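Local coordinates for CCMAN5 (Cellulosimicrobium cellulans, PDB 2XSG), which hydrolyses alpha-mannosidic linkages as a family 92 glycoside hydrolase, and probably helps expose mannose-6-phosphate on the glycans of yeast-made lysosomal enzymes, at residues Ala352-Phe357 against Ser458-Tyr463; Leu534-Leu539 against Asn586-Asp591; Met582-Ser585 against Ile590-Gln593. All blocks are in the same frame, centred on the assembly; numbering follows the deposited sequence.

Contact 1 of 3, residues Ala352-Phe357 against Ser458-Tyr463; sequences ATWDDF and SVQRGY
Gln460 reaches out from helix 455-474 and receives the indole N-H of Trp354, while one turn further on Tyr463 meets Phe357, so that a polar and an aromatic contact together join this helix to the start of helix 353-366 within the catalytic domain, in family 92 an (alpha/alpha)6 barrel. The backbones stay well apart, with the CA atoms of Trp354 and Gln460 9.7 Å from each other, a gap that long or broad side chains can bridge. Gln460 does so with a chain that runs extended beyond CG. Its OE1 lies 2.9 Å from Trp354 NE1, but the bond is bent, with an N-H...O angle of 133°, and the oxygen stands out of the indole plane. Trp354 carries its CG opposite the backbone nitrogen (chi1 -169°), which swings NE1 out to meet the amide. Glutamine suits the place because its amide carries an acceptor and a donor that do different work: OE1 also accepts from Arg408 NH1, whereas NE2 turns back in a weak hydrogen bond to Gly456 O in its own helix.

Tyr463 follows, with its ring offered to Phe357 in a T-shaped (edge-to-face) pair. The edge of Phe357 is directed at the face of Tyr463; the centroids lie 5.7 Å apart and the planes are 79° apart. The closest atoms, Phe357 CE1 and Tyr463 CE2, are 4.0 Å apart. Val411 of helix 409-418 packs against both rings, and the tyrosine hydroxyl is bonded to Ala682 O.

The chemistry thus divides in two: the buried rings bring apolar surface together, and the shared amide oxygen, gripped by an indole and a guanidinium donor, probably fixes the tilt of Trp354, which also makes a cation-pi contact with Arg405.

Contact 2 of 3, residues Leu534-Leu539 against Asn586-Asp591; sequences LYQGTL and NANEID. With CA (calcium ion), chain C.
Asn588 and Gln536 meet where a calcium-binding loop, 586-591, lies against loop 534-539 in the catalytic domain, which in family 92 is an (alpha/alpha)6 barrel. The amide of Asn588 faces two ways. Its OD1 binds the calcium ion at 2.4 Å, and its ND2 donates to Gln536 O at 3.0 Å, along a bent path of 136°. With CG anti to the backbone N (chi1 -151°), the amide is sent toward both partners. Asparagine suits this place because one short amide supplies both a metal ligand and a donor. Glu589 OE1, Asp662 and a water bonded to Ala587 O also bind the metal.

The side chain of Gln536 crosses that of Asn588 at about a right angle, CB lying 3.3 Å from ND2, while its own NE2 is bonded to Ala625 O. An alanine here would take away the amide beyond CB, so Ala625 O would probably lose its donor and Asn588 part of its cover, though calcium and Gln536 O would still hold the asparagine amide.

Ile590 lays its aliphatic branch against backbone carbonyls of the opposite loop. Its CG1 comes 3.6 Å from Gln536 O, beside Gly537, where a CB would lie close to the same CG1. Beyond it, Ile590 CD1 ends 4.2 Å from Tyr535 O.

Contact 3 of 3, residues Met582-Ser585 against Ile590-Gln593; sequences MLHS and IDLQ
Asp591 meets His584 and Ser585 through weak hydrogen bonds, which link two nearby parts of the long loop between helices 560-570 and 604-616. The imidazole NE2 of His584 donates to the backbone oxygen of Asp591 at 3.2 Å, with that oxygen at the ring edge and in its plane; the N-H...O angle of only 126° keeps the bond weak. The carboxylate faces the backbone of the other segment, where Ser585 N is 3.5 Å from Asp591 OD1 in a long but fairly straight bond of 153°. A second weak bond runs from the same N-H to OD2, whose exact place is doubtful in the model.

Asp591 holds CG between its backbone nitrogen and carbonyl carbon (chi1 66°), a rotation that sets the carboxylate facing Ser585 N. Aspartate fits because its acceptors sit on a short side chain, near enough to the main chain to meet the Ser585 N-H. His584 suits its place because a flat ring can offer a donor at its edge while it stacks on another ring, here that of Phe571.

In the next shell, Ser585 OG accepts from Ala587 N, making an ST turn that starts the chain on its way to the calcium ligands Asn588 and Glu589. Gln541 gives its NE2 to Leu583 O and touches Asp591.

The surroundings are largely helical: helix 539-542 lies against both segments, Leu583 and Asp591 rest on Met570 at the end of helix 560-570, and Leu592 points away from these bonds to pack on helix 665-675.

Overall arrangement
All three contacts belong to the catalytic domain and gather near the calcium ion. Contacts 2 and 3 share Ile590 and Asp591, and their centres are 7 Å apart: contact 3 spans the loop on both sides of the calcium ligands Asn588 and Glu589, the first of which takes part in contact 2. The centre of contact 1 lies 12 Å from that of contact 2, and Trp354 joins them, with its CZ3 3.6 Å from Gln536 OE1 and its CH2 4.1 Å from Ile590 CD1. The Trp354 side chain is also about 6 Å from the calcium ion and about 4 Å from a bound buffer molecule, consistent with a place beside the active-site pocket.

Contact 1 of 3, residues Ala352-Phe357 against Ser458-Tyr463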
ATOM      1  N   ALA A 352       3.435  -6.678   0.882  1.00  3.97           N
ATOM      2  CA  ALA A 352       4.345  -5.959   1.769  1.00  3.39           C
ATOM      3  C   ALA A 352       3.722  -6.068   3.154  1.00  3.86           C
ATOM      4  O   ALA A 352       3.518  -5.073   3.849  1.00  3.74           O
ATOM      5  CB  ALA A 352       4.471  -4.512   1.359  1.00  3.71           C
ATOM      6  N   THR A 353       3.423  -7.300   3.540  1.00  3.58           N
ATOM      7  CA  THR A 353       2.507  -7.549   4.633  1.00  3.82           C
ATOM      8  C   THR A 353       3.030  -7.167   6.030  1.00  3.68           C
ATOM      9  O   THR A 353       2.230  -6.895   6.925  1.00  3.89           O
ATOM     10  CB  THR A 353       1.984  -8.992   4.519  1.00  4.28           C
ATOM     11  OG1 THR A 353       1.568  -9.191   3.158  1.00  5.44           O
ATOM     12  CG2 THR A 353       0.793  -9.245   5.458  1.00  2.44           C
ATOM     13  N   TRP A 354       4.351  -7.112   6.203  1.00  3.55           N
ATOM     14  CA  TRP A 354       4.963  -6.598   7.447  1.00  4.26           C
ATOM     15  C   TRP A 354       4.491  -5.158   7.734  1.00  4.39           C
ATOM     16  O   TRP A 354       4.192  -4.812   8.880  1.00  3.46           O
ATOM     17  CB  TRP A 354       6.488  -6.633   7.332  1.00  4.59           C
ATOM     18  CG  TRP A 354       7.269  -6.384   8.599  1.00  7.00           C
ATOM     19  CD1 TRP A 354       7.701  -7.330   9.494  1.00  8.38           C
ATOM     20  CD2 TRP A 354       7.754  -5.122   9.087  1.00  9.98           C
ATOM     21  NE1 TRP A 354       8.399  -6.728  10.521  1.00 11.93           N
ATOM     22  CE2 TRP A 354       8.462  -5.380  10.288  1.00 11.65           C
ATOM     23  CE3 TRP A 354       7.661  -3.802   8.631  1.00 12.81           C
ATOM     24  CZ2 TRP A 354       9.062  -4.360  11.046  1.00 14.40           C
ATOM     25  CZ3 TRP A 354       8.256  -2.783   9.386  1.00 13.24           C
ATOM     26  CH2 TRP A 354       8.947  -3.072  10.583  1.00 15.08           C
ATOM     27  N   ASP A 355       4.399  -4.345   6.676  1.00  4.30           N
ATOM     28  CA  ASP A 355       3.897  -2.968   6.784  1.00  4.99           C
ATOM     29  C   ASP A 355       2.390  -2.854   6.714  1.00  5.09           C
ATOM     30  O   ASP A 355       1.796  -2.016   7.392  1.00  5.66           O
ATOM     31  CB  ASP A 355       4.462  -2.058   5.666  1.00  4.84           C
ATOM     32  CG  ASP A 355       5.958  -2.111   5.561  1.00  4.74           C
ATOM     33  OD1 ASP A 355       6.481  -2.552   4.505  1.00  4.51           O
ATOM     34  OD2 ASP A 355       6.617  -1.698   6.527  1.00  7.20           O
ATOM     35  N   ASP A 356       1.759  -3.660   5.869  1.00  5.29           N
ATOM     36  CA  ASP A 356       0.394  -3.329   5.467  1.00  5.97           C
ATOM     37  C   ASP A 356      -0.746  -4.170   6.017  1.00  5.46           C
ATOM     38  O   ASP A 356      -1.891  -3.973   5.610  1.00  5.82           O
ATOM     39  CB  ASP A 356       0.291  -3.238   3.933  1.00  6.01           C
ATOM     40  CG  ASP A 356       0.198  -4.588   3.263  1.00  8.59           C
ATOM     41  OD1 ASP A 356       0.160  -5.630   3.970  1.00 10.13           O
ATOM     42  OD2 ASP A 356       0.176  -4.603   2.007  1.00  9.98           O
ATOM     43  N   PHE A 357      -0.440  -5.100   6.916  1.00  5.07           N
ATOM     44  CA  PHE A 357      -1.411  -6.135   7.292  1.00  5.02           C
ATOM     45  C   PHE A 357      -2.782  -5.616   7.740  1.00  4.46           C
ATOM     46  O   PHE A 357      -3.795  -6.240   7.445  1.00  3.77           O
ATOM     47  CB  PHE A 357      -0.820  -7.167   8.292  1.00  5.39           C
ATOM     48  CG  PHE A 357      -0.577  -6.635   9.696  1.00  5.95           C
ATOM     49  CD1 PHE A 357      -1.526  -6.846  10.717  1.00  7.59           C
ATOM     50  CD2 PHE A 357       0.608  -5.992  10.016  1.00  4.63           C
ATOM     51  CE1 PHE A 357      -1.302  -6.386  12.026  1.00  6.98           C
ATOM     52  CE2 PHE A 357       0.848  -5.515  11.328  1.00  6.45           C
ATOM     53  CZ  PHE A 357      -0.110  -5.711  12.331  1.00  6.79           C
ATOM     54  N   SER A 458       9.857 -10.894  19.688  1.00  5.22           N
ATOM     55  CA  SER A 458       8.924 -11.580  20.602  1.00  5.00           C
ATOM     56  C   SER A 458       7.479 -11.172  20.369  1.00  4.39           C
ATOM     57  O   SER A 458       6.642 -12.032  20.118  1.00  4.13           O
ATOM     58  CB  SER A 458       9.296 -11.366  22.077  1.00  5.23           C
ATOM     59  OG  SER A 458      10.584 -11.906  22.371  1.00  7.79           O
ATOM     60  N   VAL A 459       7.184  -9.869  20.437  1.00  4.17           N
ATOM     61  CA  VAL A 459       5.811  -9.394  20.218  1.00  3.77           C
ATOM     62  C   VAL A 459       5.310  -9.751  18.819  1.00  3.97           C
ATOM     63  O   VAL A 459       4.128 -10.030  18.626  1.00  3.70           O
ATOM     64  CB  VAL A 459       5.614  -7.851  20.476  1.00  3.56           C
ATOM     65  CG1 VAL A 459       5.810  -7.484  21.953  1.00  3.40           C
ATOM     66  CG2 VAL A 459       6.530  -7.038  19.599  1.00  3.81           C
ATOM     67  N   GLN A 460       6.216  -9.745  17.840  1.00  4.34           N
ATOM     68  CA  GLN A 460       5.847 -10.073  16.467  1.00  3.69           C
ATOM     69  C   GLN A 460       5.431 -11.521  16.304  1.00  3.34           C
ATOM     70  O   GLN A 460       4.418 -11.793  15.687  1.00  2.63           O
ATOM     71  CB  GLN A 460       6.976  -9.713  15.496  1.00  4.61           C
ATOM     72  CG  GLN A 460       7.009  -8.203  15.206  1.00  5.77           C
ATOM     73  CD  GLN A 460       8.095  -7.839  14.234  1.00  9.82           C
ATOM     74  OE1 GLN A 460       7.953  -8.044  13.039  1.00 13.93           O
ATOM     75  NE2 GLN A 460       9.193  -7.297  14.740  1.00 11.12           N
ATOM     76  N   ARG A 461       6.213 -12.446  16.868  1.00  2.99           N
ATOM     77  CA  ARG A 461       5.866 -13.852  16.849  1.00  3.05           C
ATOM     78  C   ARG A 461       4.555 -14.084  17.610  1.00  2.66           C
ATOM     79  O   ARG A 461       3.761 -14.964  17.254  1.00  3.31           O
ATOM     80  CB  ARG A 461       7.006 -14.705  17.440  1.00  2.58           C
ATOM     81  CG  ARG A 461       6.711 -16.201  17.545  1.00  3.25           C
ATOM     82  CD  ARG A 461       7.990 -17.019  17.564  1.00  2.23           C
ATOM     83  NE  ARG A 461       8.659 -16.954  16.262  1.00  4.28           N
ATOM     84  CZ  ARG A 461       9.951 -17.179  16.048  1.00  6.43           C
ATOM     85  NH1 ARG A 461      10.759 -17.521  17.048  1.00  9.05           N
ATOM     86  NH2 ARG A 461      10.443 -17.067  14.821  1.00  5.52           N
ATOM     87  N   GLY A 462       4.341 -13.306  18.658  1.00  2.37           N
ATOM     88  CA  GLY A 462       3.123 -13.422  19.445  1.00  2.45           C
ATOM     89  C   GLY A 462       1.908 -13.206  18.566  1.00  2.86           C
ATOM     90  O   GLY A 462       0.978 -14.014  18.574  1.00  2.81           O
ATOM     91  N   TYR A 463       1.923 -12.122  17.787  1.00  2.90           N
ATOM     92  CA  TYR A 463       0.814 -11.832  16.884  1.00  3.51           C
ATOM     93  C   TYR A 463       0.718 -12.886  15.750  1.00  3.44           C
ATOM     94  O   TYR A 463      -0.375 -13.324  15.401  1.00  3.29           O
ATOM     95  CB  TYR A 463       0.944 -10.417  16.321  1.00  3.62           C
ATOM     96  CG  TYR A 463      -0.368  -9.715  16.034  1.00  5.13           C
ATOM     97  CD1 TYR A 463      -1.509 -10.430  15.641  1.00  4.24           C
ATOM     98  CD2 TYR A 463      -0.469  -8.327  16.129  1.00  5.26           C
ATOM     99  CE1 TYR A 463      -2.718  -9.789  15.376  1.00  5.19           C
ATOM    100  CE2 TYR A 463      -1.688  -7.670  15.847  1.00  5.10           C
ATOM    101  CZ  TYR A 463      -2.802  -8.414  15.470  1.00  5.40           C
ATOM    102  OH  TYR A 463      -4.009  -7.791  15.194  1.00  5.59           O
TER

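Contact 2 of 3, residues Leu534-Leu539 against Asn586-Asp591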
ATOM      1  N   LEU A 534      14.917  -2.864  18.128  1.00  5.66           N
ATOM      2  CA  LEU A 534      13.634  -2.640  17.463  1.00  5.97           C
ATOM      3  C   LEU A 534      13.755  -2.041  16.068  1.00  6.53           C
ATOM      4  O   LEU A 534      14.631  -1.218  15.797  1.00  5.36           O
ATOM      5  CB  LEU A 534      12.727  -1.724  18.293  1.00  5.52           C
ATOM      6  CG  LEU A 534      12.209  -2.180  19.655  1.00  4.83           C
ATOM      7  CD1 LEU A 534      11.497  -1.014  20.303  1.00  3.35           C
ATOM      8  CD2 LEU A 534      11.270  -3.368  19.546  1.00  4.87           C
ATOM      9  N   TYR A 535      12.837  -2.444  15.193  1.00  7.19           N
ATOM     10  CA  TYR A 535      12.804  -1.919  13.838  1.00  8.46           C
ATOM     11  C   TYR A 535      11.784  -0.800  13.636  1.00  7.95           C
ATOM     12  O   TYR A 535      10.576  -1.022  13.791  1.00  8.24           O
ATOM     13  CB  TYR A 535      12.584  -3.058  12.837  1.00  9.24           C
ATOM     14  CG  TYR A 535      13.878  -3.767  12.497  1.00 12.84           C
ATOM     15  CD1 TYR A 535      14.577  -3.455  11.321  1.00 15.96           C
ATOM     16  CD2 TYR A 535      14.425  -4.735  13.362  1.00 14.57           C
ATOM     17  CE1 TYR A 535      15.786  -4.096  11.012  1.00 18.46           C
ATOM     18  CE2 TYR A 535      15.618  -5.371  13.065  1.00 15.95           C
ATOM     19  CZ  TYR A 535      16.299  -5.043  11.892  1.00 17.72           C
ATOM     20  OH  TYR A 535      17.492  -5.666  11.587  1.00 20.86           O
ATOM     21  N   GLN A 536      12.289   0.388  13.283  1.00  6.92           N
ATOM     22  CA  GLN A 536      11.470   1.541  12.918  1.00  6.34           C
ATOM     23  C   GLN A 536      10.475   1.971  14.006  1.00  5.89           C
ATOM     24  O   GLN A 536       9.368   2.430  13.699  1.00  4.90           O
ATOM     25  CB  GLN A 536      10.708   1.264  11.632  1.00  6.96           C
ATOM     26  CG  GLN A 536      11.466   1.457  10.327  1.00  9.03           C
ATOM     27  CD  GLN A 536      10.493   1.321   9.147  1.00 12.29           C
ATOM     28  OE1 GLN A 536      10.182   0.206   8.722  1.00 11.42           O
ATOM     29  NE2 GLN A 536       9.986   2.465   8.634  1.00 11.88           N
ATOM     30  N   GLY A 537      10.879   1.844  15.272  1.00  5.54           N
ATOM     31  CA  GLY A 537      10.049   2.346  16.367  1.00  4.04           C
ATOM     32  C   GLY A 537      10.664   2.279  17.748  1.00  4.23           C
ATOM     33  O   GLY A 537      11.836   1.905  17.912  1.00  3.80           O
ATOM     34  N   THR A 538       9.845   2.633  18.742  1.00  3.37           N
ATOM     35  CA  THR A 538      10.269   2.738  20.130  1.00  3.50           C
ATOM     36  C   THR A 538       9.527   1.689  20.950  1.00  3.46           C
ATOM     37  O   THR A 538       8.510   1.139  20.493  1.00  3.47           O
ATOM     38  CB  THR A 538       9.900   4.114  20.732  1.00  3.02           C
ATOM     39  OG1 THR A 538       8.488   4.171  20.935  1.00  3.39           O
ATOM     40  CG2 THR A 538      10.337   5.267  19.836  1.00  2.10           C
ATOM     41  N   LEU A 539      10.007   1.442  22.163  1.00  3.06           N
ATOM     42  CA  LEU A 539       9.323   0.528  23.079  1.00  3.71           C
ATOM     43  C   LEU A 539       7.877   0.964  23.402  1.00  3.84           C
ATOM     44  O   LEU A 539       6.979   0.135  23.393  1.00  4.91           O
ATOM     45  CB  LEU A 539      10.152   0.278  24.345  1.00  2.97           C
ATOM     46  CG  LEU A 539      11.421  -0.545  24.074  1.00  3.73           C
ATOM     47  CD1 LEU A 539      12.467  -0.307  25.127  1.00  3.62           C
ATOM     48  CD2 LEU A 539      11.126  -2.032  23.925  1.00  2.00           C
ATOM     49  N   ASN A 586       2.887   9.061  14.069  1.00  3.31           N
ATOM     50  CA  ASN A 586       1.958   9.054  12.925  1.00  3.90           C
ATOM     51  C   ASN A 586       2.605   8.637  11.595  1.00  4.51           C
ATOM     52  O   ASN A 586       1.911   8.387  10.611  1.00  5.18           O
ATOM     53  CB  ASN A 586       1.309  10.434  12.746  1.00  3.43           C
ATOM     54  CG  ASN A 586       0.616  10.920  14.002  1.00  4.11           C
ATOM     55  OD1 ASN A 586       0.980  11.961  14.578  1.00  5.34           O
ATOM     56  ND2 ASN A 586      -0.349  10.162  14.455  1.00  2.00           N
ATOM     57  N   ALA A 587       3.931   8.544  11.576  1.00  5.05           N
ATOM     58  CA  ALA A 587       4.681   8.448  10.324  1.00  5.72           C
ATOM     59  C   ALA A 587       4.924   7.007   9.891  1.00  5.99           C
ATOM     60  O   ALA A 587       5.319   6.761   8.747  1.00  5.95           O
ATOM     61  CB  ALA A 587       6.014   9.209  10.443  1.00  5.23           C
ATOM     62  N   ASN A 588       4.687   6.071  10.806  1.00  6.68           N
ATOM     63  CA  ASN A 588       4.875   4.640  10.560  1.00  7.03           C
ATOM     64  C   ASN A 588       3.697   3.810  11.073  1.00  7.46           C
ATOM     65  O   ASN A 588       2.855   4.305  11.850  1.00  7.75           O
ATOM     66  CB  ASN A 588       6.156   4.161  11.238  1.00  7.13           C
ATOM     67  CG  ASN A 588       6.784   2.995  10.535  1.00  8.47           C
ATOM     68  OD1 ASN A 588       6.603   2.811   9.333  1.00  9.81           O
ATOM     69  ND2 ASN A 588       7.528   2.187  11.279  1.00 10.53           N
ATOM     70  N   GLU A 589       3.647   2.546  10.654  1.00  6.90           N
ATOM     71  CA  GLU A 589       2.517   1.657  10.943  1.00  7.17           C
ATOM     72  C   GLU A 589       2.610   0.895  12.271  1.00  7.15           C
ATOM     73  O   GLU A 589       1.651   0.215  12.652  1.00  6.83           O
ATOM     74  CB  GLU A 589       2.340   0.618   9.819  1.00  7.27           C
ATOM     75  CG  GLU A 589       1.920   1.183   8.465  1.00  6.92           C
ATOM     76  CD  GLU A 589       3.101   1.571   7.609  1.00  6.15           C
ATOM     77  OE1 GLU A 589       4.232   1.523   8.102  1.00  5.02           O
ATOM     78  OE2 GLU A 589       2.900   1.922   6.433  1.00  6.06           O
ATOM     79  N   ILE A 590       3.746   1.000  12.956  1.00  6.81           N
ATOM     80  CA  ILE A 590       3.989   0.231  14.169  1.00  7.24           C
ATOM     81  C   ILE A 590       2.858   0.426  15.187  1.00  6.95           C
ATOM     82  O   ILE A 590       2.278  -0.543  15.683  1.00  5.79           O
ATOM     83  CB  ILE A 590       5.353   0.587  14.822  1.00  7.37           C
ATOM     84  CG1 ILE A 590       6.542   0.199  13.911  1.00  8.55           C
ATOM     85  CG2 ILE A 590       5.469  -0.046  16.223  1.00  9.47           C
ATOM     86  CD1 ILE A 590       6.435  -1.159  13.227  1.00  8.45           C
ATOM     87  N   ASP A 591       2.547   1.683  15.504  1.00  7.36           N
ATOM     88  CA  ASP A 591       1.462   1.932  16.461  1.00  7.24           C
ATOM     89  C   ASP A 591       0.261   2.638  15.831  1.00  7.17           C
ATOM     90  O   ASP A 591      -0.336   3.530  16.437  1.00  7.06           O
ATOM     91  CB  ASP A 591       1.974   2.582  17.759  1.00  7.54           C
ATOM     92  CG  ASP A 591       2.529   3.991  17.559  1.00  9.24           C
ATOM     93  OD1 ASP A 591       3.185   4.280  16.537  1.00  9.97           O
ATOM     94  OD2 ASP A 591       2.315   4.821  18.465  1.00 14.42           O
TER
HETATM   95 CA    CA C1772       6.380   2.571   6.987  1.00 30.05          CA
HETATM   96  O   HOH W   1       5.356   4.782   6.735  1.00  7.52           O

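Contact 3 of 3, residues Met582-Ser585 against Ile590-Gln593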
ATOM      1  N   MET A 582       4.890  13.727  22.850  1.00  6.43           N
ATOM      2  CA  MET A 582       4.151  12.881  21.930  1.00  5.86           C
ATOM      3  C   MET A 582       4.918  11.575  21.683  1.00  5.45           C
ATOM      4  O   MET A 582       5.910  11.563  20.946  1.00  4.82           O
ATOM      5  CB  MET A 582       3.907  13.630  20.606  1.00  6.23           C
ATOM      6  CG  MET A 582       3.172  12.819  19.518  1.00  4.80           C
ATOM      7  SD  MET A 582       1.570  12.148  20.008  1.00  6.74           S
ATOM      8  CE  MET A 582       0.630  13.599  20.511  1.00  4.87           C
ATOM      9  N   LEU A 583       4.456  10.482  22.286  1.00  4.43           N
ATOM     10  CA  LEU A 583       5.192   9.197  22.220  1.00  4.23           C
ATOM     11  C   LEU A 583       4.688   8.324  21.079  1.00  4.09           C
ATOM     12  O   LEU A 583       5.387   7.403  20.624  1.00  4.08           O
ATOM     13  CB  LEU A 583       5.093   8.439  23.553  1.00  4.18           C
ATOM     14  CG  LEU A 583       5.550   9.228  24.784  1.00  4.65           C
ATOM     15  CD1 LEU A 583       5.582   8.334  26.002  1.00  4.23           C
ATOM     16  CD2 LEU A 583       6.916   9.896  24.549  1.00  4.12           C
ATOM     17  N   HIS A 584       3.478   8.631  20.616  1.00  3.38           N
ATOM     18  CA  HIS A 584       2.906   7.990  19.440  1.00  3.37           C
ATOM     19  C   HIS A 584       3.589   8.508  18.173  1.00  3.27           C
ATOM     20  O   HIS A 584       3.956   9.688  18.101  1.00  2.98           O
ATOM     21  CB  HIS A 584       1.411   8.303  19.374  1.00  3.31           C
ATOM     22  CG  HIS A 584       0.749   7.824  18.123  1.00  3.16           C
ATOM     23  ND1 HIS A 584       0.157   8.679  17.215  1.00  4.79           N
ATOM     24  CD2 HIS A 584       0.562   6.576  17.642  1.00  2.29           C
ATOM     25  CE1 HIS A 584      -0.347   7.976  16.217  1.00  2.00           C
ATOM     26  NE2 HIS A 584      -0.116   6.698  16.453  1.00  5.10           N
ATOM     27  N   SER A 585       3.749   7.638  17.174  1.00  3.39           N
ATOM     28  CA  SER A 585       4.197   8.084  15.856  1.00  3.12           C
ATOM     29  C   SER A 585       3.074   7.988  14.840  1.00  3.59           C
ATOM     30  O   SER A 585       2.398   6.951  14.748  1.00  3.31           O
ATOM     31  CB  SER A 585       5.411   7.300  15.368  1.00  3.27           C
ATOM     32  OG  SER A 585       5.842   7.790  14.099  1.00  2.79           O
ATOM     33  N   ILE A 590       3.746   1.000  12.956  1.00  6.81           N
ATOM     34  CA  ILE A 590       3.989   0.231  14.169  1.00  7.24           C
ATOM     35  C   ILE A 590       2.858   0.426  15.187  1.00  6.95           C
ATOM     36  O   ILE A 590       2.278  -0.543  15.683  1.00  5.79           O
ATOM     37  CB  ILE A 590       5.353   0.587  14.822  1.00  7.37           C
ATOM     38  CG1 ILE A 590       6.542   0.199  13.911  1.00  8.55           C
ATOM     39  CG2 ILE A 590       5.469  -0.046  16.223  1.00  9.47           C
ATOM     40  CD1 ILE A 590       6.435  -1.159  13.227  1.00  8.45           C
ATOM     41  N   ASP A 591       2.547   1.683  15.504  1.00  7.36           N
ATOM     42  CA  ASP A 591       1.462   1.932  16.461  1.00  7.24           C
ATOM     43  C   ASP A 591       0.261   2.638  15.831  1.00  7.17           C
ATOM     44  O   ASP A 591      -0.336   3.530  16.437  1.00  7.06           O
ATOM     45  CB  ASP A 591       1.974   2.582  17.759  1.00  7.54           C
ATOM     46  CG  ASP A 591       2.529   3.991  17.559  1.00  9.24           C
ATOM     47  OD1 ASP A 591       3.185   4.280  16.537  1.00  9.97           O
ATOM     48  OD2 ASP A 591       2.315   4.821  18.465  1.00 14.42           O
ATOM     49  N   LEU A 592      -0.104   2.197  14.617  1.00  6.85           N
ATOM     50  CA  LEU A 592      -1.256   2.741  13.882  1.00  6.70           C
ATOM     51  C   LEU A 592      -2.544   2.707  14.694  1.00  6.27           C
ATOM     52  O   LEU A 592      -3.400   3.599  14.564  1.00  5.02           O
ATOM     53  CB  LEU A 592      -1.531   1.946  12.604  1.00  6.44           C
ATOM     54  CG  LEU A 592      -0.963   2.289  11.228  1.00  7.91           C
ATOM     55  CD1 LEU A 592      -1.388   1.203  10.214  1.00  9.25           C
ATOM     56  CD2 LEU A 592      -1.396   3.679  10.758  1.00  6.73           C
ATOM     57  N   GLN A 593      -2.694   1.641  15.479  1.00  5.10           N
ATOM     58  CA  GLN A 593      -3.908   1.419  16.249  1.00  4.59           C
ATOM     59  C   GLN A 593      -3.955   2.261  17.512  1.00  4.63           C
ATOM     60  O   GLN A 593      -5.002   2.354  18.136  1.00  4.73           O
ATOM     61  CB  GLN A 593      -4.058  -0.071  16.599  1.00  3.91           C
ATOM     62  CG  GLN A 593      -3.249  -0.561  17.790  1.00  3.01           C
ATOM     63  CD  GLN A 593      -1.772  -0.749  17.524  1.00  5.40           C
ATOM     64  OE1 GLN A 593      -1.194  -0.175  16.587  1.00  4.17           O
ATOM     65  NE2 GLN A 593      -1.134  -1.563  18.368  1.00  5.33           N
TER